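Local structure of probable intron-encoded endonuclease 1 (Wickerhamomyces canadensis, 6X1J) at residues A[173-176]-A[177-181]; A[208-211]-A[212-216]. The protein cuts DNA at a specific recognition sequence as a LAGLIDADG homing endonuclease, serving the homing of a mitochondrial intron in the 21S rRNA gene. One frame throughout, in Å; residues are numbered along the deposited sequence.

Both contacts are local, each within a single helix of a monomeric LAGLIDADG endonuclease. Contact 1 lies on helix 172-186 and contact 2 on the last helix, 208-215; their centres are about 20 Å apart. Both helices pack on the same four-stranded antiparallel sheet: V175, L178 and I179 touch strand 198-203, while Y208 and F211 touch strand 163-165. F211 and V215 also pack on helix 138-148, whose end carries D147 and D148 of the two potassium sites, so contact 2 is one helix removed from the metals. The side chains of L178 and F211 lie about 10 and 14 Å from a bound potassium ion; the nearest atoms to the DNA are about 10 and 12 Å away.

Contact 1: A[173-176]-A[177-181]; sequences EEVE and ILIND
Four consecutive i to i+4 hydrogen bonds tie E173, E174, V175 and E176 to I177, L178, I179 and N180. The shortest runs from I179 N to V175 O at 2.8 Å, while I177 N approaches E173 O from a position tilted 32° out of the carbonyl plane. Apolar contact follows the same spacing. V175 CG1 meets I179 CD1 at 3.7 Å, the two side chains crossing at a slant. V175 places this methyl anti to its backbone nitrogen (chi1 -179°), and I179 turns CG1 back beside its own nitrogen (chi1 -71°), which carries CG1 to 3.4 Å from V175 O. I177 folds back in the same manner, its CD1 3.4 Å from E173 O. This is an amphipathic helix of the αββαββα LAGLIDADG fold, laid against its sheet: V175, L178 and I179 all touch I201 of strand 198-203, and L178 also meets L131 and V132 of helix 131-134. The carboxylate of E174 turns elsewhere. Both its oxygens reach beyond the segment, OE1 accepting from the backbone N of K171, just before the helix, and OE2 from that of I127 in a loop.

Contact 2: A[208-211]-A[212-216]; sequences YELF and YNLVN
From Y208 to V215 the backbone follows an α-helical course, with Y212 N to Y208 O (3.0 Å) the straightest of four i to i+4 bonds and F211 O taking both V215 N and, weakly, L214 N. Along one side, Y208 and Y212 point the same way. Their rings are oblique, centroids 5.8 Å apart and planes at 33°, and Y208 OH lies 3.5 Å from Y212 CD1. That hydroxyl donates to L227 O, which fixes the outer end of the ring. N216 CB then sits over the centre of the Y212 ring, 3.7 Å above its plane.

F211 and V215, both buried, carry the other flank. With CG anti to the backbone nitrogen (chi1 -170°), the phenyl ring offers a face to V215 CG1 in a CH-pi contact, 4.1 Å from the centroid and 14° off the normal; CG2 of the same valine touches F211 CE2. Beyond the helix, F211 meets F145 edge-to-face and V215 packs on L141 and A142, joining this last helix of the LAGLIDADG fold to helix 138-148. An alanine at F211 would remove the ring and is likely to leave V215 CG1 and the F145 ring without their aromatic partner, opening a gap between the two helices. On a third side L210 CD1 rests 4.1 Å from L214 CG. Dispersion and CH-pi attraction thus hold the buried side chains, whereas the directional bonds described here come from the backbone and the hydroxyl of Y208, with N216 OD1 bonded to K224 NZ beyond the segment.

Contact 1: A[173-176]-A[177-181]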
loop_
_atom_site.group_PDB
_atom_site.type_symbol
_atom_site.label_atom_id
_atom_site.label_comp_id
_atom_site.label_asym_id
_atom_site.label_seq_id
_atom_site.Cartn_x
_atom_site.Cartn_y
_atom_site.Cartn_z
ATOM N N GLU A 173 2.670 -0.203 20.416
ATOM C CA GLU A 173 4.144 -0.159 20.596
ATOM C C GLU A 173 4.808 -0.092 19.216
ATOM O O GLU A 173 5.834 0.610 19.081
ATOM C CB GLU A 173 4.563 -1.348 21.463
ATOM C CG GLU A 173 4.045 -1.253 22.899
ATOM C CD GLU A 173 2.548 -1.437 23.115
ATOM O OE1 GLU A 173 1.851 -1.932 22.187
ATOM O OE2 GLU A 173 2.074 -1.080 24.208
ATOM N N GLU A 174 4.189 -0.749 18.229
ATOM C CA GLU A 174 4.544 -0.684 16.775
ATOM C C GLU A 174 4.347 0.745 16.234
ATOM O O GLU A 174 5.304 1.335 15.666
ATOM C CB GLU A 174 3.707 -1.720 16.026
ATOM C CG GLU A 174 4.175 -3.150 16.220
ATOM C CD GLU A 174 3.440 -4.175 15.385
ATOM O OE1 GLU A 174 2.193 -4.086 15.307
ATOM O OE2 GLU A 174 4.114 -4.997 14.758
ATOM N N VAL A 175 3.191 1.362 16.475
ATOM C CA VAL A 175 2.954 2.761 16.014
ATOM C C VAL A 175 3.947 3.698 16.705
ATOM O O VAL A 175 4.525 4.591 15.996
ATOM C CB VAL A 175 1.475 3.190 16.181
ATOM C CG1 VAL A 175 1.239 4.598 15.700
ATOM C CG2 VAL A 175 0.547 2.243 15.429
ATOM N N GLU A 176 4.217 3.492 18.014
ATOM C CA GLU A 176 5.198 4.350 18.746
ATOM C C GLU A 176 6.572 4.238 18.078
ATOM O O GLU A 176 7.231 5.275 17.935
ATOM C CB GLU A 176 5.318 4.004 20.236
ATOM C CG GLU A 176 4.149 4.435 21.084
ATOM C CD GLU A 176 3.974 3.625 22.365
ATOM O OE1 GLU A 176 4.815 2.770 22.636
ATOM O OE2 GLU A 176 2.982 3.848 23.085
ATOM N N ILE A 177 6.977 3.051 17.623
ATOM C CA ILE A 177 8.238 2.906 16.824
ATOM C C ILE A 177 8.155 3.759 15.551
ATOM O O ILE A 177 9.113 4.569 15.309
ATOM C CB ILE A 177 8.586 1.438 16.521
ATOM C CG1 ILE A 177 9.062 0.713 17.787
ATOM C CG2 ILE A 177 9.651 1.366 15.441
ATOM C CD1 ILE A 177 8.707 -0.745 17.830
ATOM N N LEU A 178 7.076 3.613 14.768
ATOM C CA LEU A 178 6.928 4.353 13.471
ATOM C C LEU A 178 7.081 5.853 13.736
ATOM O O LEU A 178 7.928 6.531 13.045
ATOM C CB LEU A 178 5.559 4.049 12.855
ATOM C CG LEU A 178 5.403 2.657 12.245
ATOM C CD1 LEU A 178 3.937 2.330 11.960
ATOM C CD2 LEU A 178 6.236 2.518 10.965
ATOM N N ILE A 179 6.346 6.345 14.756
ATOM C CA ILE A 179 6.277 7.799 15.059
ATOM C C ILE A 179 7.688 8.258 15.412
ATOM O O ILE A 179 8.133 9.262 14.837
ATOM C CB ILE A 179 5.283 8.108 16.190
ATOM C CG1 ILE A 179 3.825 7.920 15.755
ATOM C CG2 ILE A 179 5.550 9.507 16.699
ATOM C CD1 ILE A 179 2.895 7.737 16.908
ATOM N N ASN A 180 8.358 7.537 16.316
ATOM C CA ASN A 180 9.746 7.861 16.754
ATOM C C ASN A 180 10.691 7.953 15.541
ATOM O O ASN A 180 11.382 9.000 15.390
ATOM C CB ASN A 180 10.289 6.852 17.771
ATOM C CG ASN A 180 11.633 7.309 18.300
ATOM O OD1 ASN A 180 12.669 6.900 17.780
ATOM N ND2 ASN A 180 11.638 8.229 19.251
ATOM N N ASP A 181 10.689 6.938 14.676
ATOM C CA ASP A 181 11.666 6.817 13.553
ATOM C C ASP A 181 11.283 7.723 12.376
ATOM O O ASP A 181 12.208 8.347 11.748
ATOM C CB ASP A 181 11.816 5.353 13.167
ATOM C CG ASP A 181 12.354 4.533 14.324
ATOM O OD1 ASP A 181 12.966 5.145 15.192
ATOM O OD2 ASP A 181 12.088 3.318 14.387
#

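Contact 2: A[208-211]-A[212-216]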
loop_
_atom_site.group_PDB
_atom_site.type_symbol
_atom_site.label_atom_id
_atom_site.label_comp_id
_atom_site.label_asym_id
_atom_site.label_seq_id
_atom_site.Cartn_x
_atom_site.Cartn_y
_atom_site.Cartn_z
ATOM N N TYR A 208 2.403 20.361 7.713
ATOM C CA TYR A 208 1.699 20.212 6.400
ATOM C C TYR A 208 2.606 20.539 5.213
ATOM O O TYR A 208 2.629 19.724 4.309
ATOM C CB TYR A 208 0.454 21.086 6.247
ATOM C CG TYR A 208 -0.210 20.872 4.912
ATOM C CD1 TYR A 208 -0.994 19.753 4.684
ATOM C CD2 TYR A 208 -0.015 21.747 3.861
ATOM C CE1 TYR A 208 -1.603 19.536 3.459
ATOM C CE2 TYR A 208 -0.609 21.539 2.624
ATOM C CZ TYR A 208 -1.419 20.431 2.423
ATOM O OH TYR A 208 -2.010 20.191 1.207
ATOM N N GLU A 209 3.306 21.685 5.199
ATOM C CA GLU A 209 4.141 22.103 4.041
ATOM C C GLU A 209 5.238 21.051 3.820
ATOM O O GLU A 209 5.407 20.640 2.666
ATOM C CB GLU A 209 4.684 23.529 4.180
ATOM C CG GLU A 209 3.691 24.630 3.772
ATOM C CD GLU A 209 2.915 24.470 2.460
ATOM O OE1 GLU A 209 3.543 24.418 1.372
ATOM O OE2 GLU A 209 1.663 24.407 2.520
ATOM N N LEU A 210 5.830 20.521 4.894
ATOM C CA LEU A 210 6.927 19.523 4.837
ATOM C C LEU A 210 6.376 18.247 4.204
ATOM O O LEU A 210 6.968 17.780 3.215
ATOM C CB LEU A 210 7.479 19.254 6.247
ATOM C CG LEU A 210 8.445 18.065 6.386
ATOM C CD1 LEU A 210 9.630 18.224 5.449
ATOM C CD2 LEU A 210 8.941 17.931 7.817
ATOM N N PHE A 211 5.274 17.725 4.749
ATOM C CA PHE A 211 4.697 16.423 4.336
ATOM C C PHE A 211 4.319 16.514 2.862
ATOM O O PHE A 211 4.809 15.749 2.023
ATOM C CB PHE A 211 3.496 16.068 5.189
ATOM C CG PHE A 211 3.009 14.662 4.988
ATOM C CD1 PHE A 211 3.654 13.597 5.596
ATOM C CD2 PHE A 211 1.913 14.403 4.196
ATOM C CE1 PHE A 211 3.182 12.299 5.451
ATOM C CE2 PHE A 211 1.458 13.100 4.022
ATOM C CZ PHE A 211 2.073 12.056 4.675
ATOM N N TYR A 212 3.598 17.569 2.518
ATOM C CA TYR A 212 3.201 17.835 1.118
ATOM C C TYR A 212 4.442 17.738 0.233
ATOM O O TYR A 212 4.378 17.034 -0.752
ATOM C CB TYR A 212 2.520 19.197 1.002
ATOM C CG TYR A 212 2.013 19.587 -0.369
ATOM C CD1 TYR A 212 0.727 19.260 -0.776
ATOM C CD2 TYR A 212 2.794 20.345 -1.227
ATOM C CE1 TYR A 212 0.238 19.664 -2.011
ATOM C CE2 TYR A 212 2.338 20.728 -2.477
ATOM C CZ TYR A 212 1.060 20.374 -2.877
ATOM O OH TYR A 212 0.603 20.769 -4.100
ATOM N N ASN A 213 5.503 18.467 0.550
ATOM C CA ASN A 213 6.679 18.611 -0.346
ATOM C C ASN A 213 7.434 17.284 -0.450
ATOM O O ASN A 213 8.179 17.139 -1.457
ATOM C CB ASN A 213 7.621 19.745 0.072
ATOM C CG ASN A 213 7.077 21.104 -0.307
ATOM O OD1 ASN A 213 6.583 21.269 -1.409
ATOM N ND2 ASN A 213 7.119 22.066 0.603
ATOM N N LEU A 214 7.267 16.383 0.534
ATOM C CA LEU A 214 7.854 15.015 0.506
ATOM C C LEU A 214 7.018 14.114 -0.396
ATOM O O LEU A 214 7.629 13.333 -1.144
ATOM C CB LEU A 214 7.884 14.370 1.899
ATOM C CG LEU A 214 8.746 15.035 2.967
ATOM C CD1 LEU A 214 8.525 14.326 4.290
ATOM C CD2 LEU A 214 10.226 15.037 2.603
ATOM N N VAL A 215 5.695 14.114 -0.234
ATOM C CA VAL A 215 4.838 13.075 -0.878
ATOM C C VAL A 215 4.149 13.610 -2.143
ATOM O O VAL A 215 3.843 12.768 -3.000
ATOM C CB VAL A 215 3.826 12.433 0.085
ATOM C CG1 VAL A 215 4.473 12.051 1.407
ATOM C CG2 VAL A 215 2.584 13.273 0.339
ATOM N N ASN A 216 3.857 14.905 -2.267
ATOM C CA ASN A 216 3.010 15.416 -3.392
ATOM C C ASN A 216 3.585 14.968 -4.746
ATOM O O ASN A 216 2.823 14.596 -5.637
ATOM C CB ASN A 216 2.743 16.931 -3.363
ATOM C CG ASN A 216 1.848 17.301 -4.536
ATOM O OD1 ASN A 216 0.737 16.761 -4.639
ATOM N ND2 ASN A 216 2.361 18.114 -5.465
#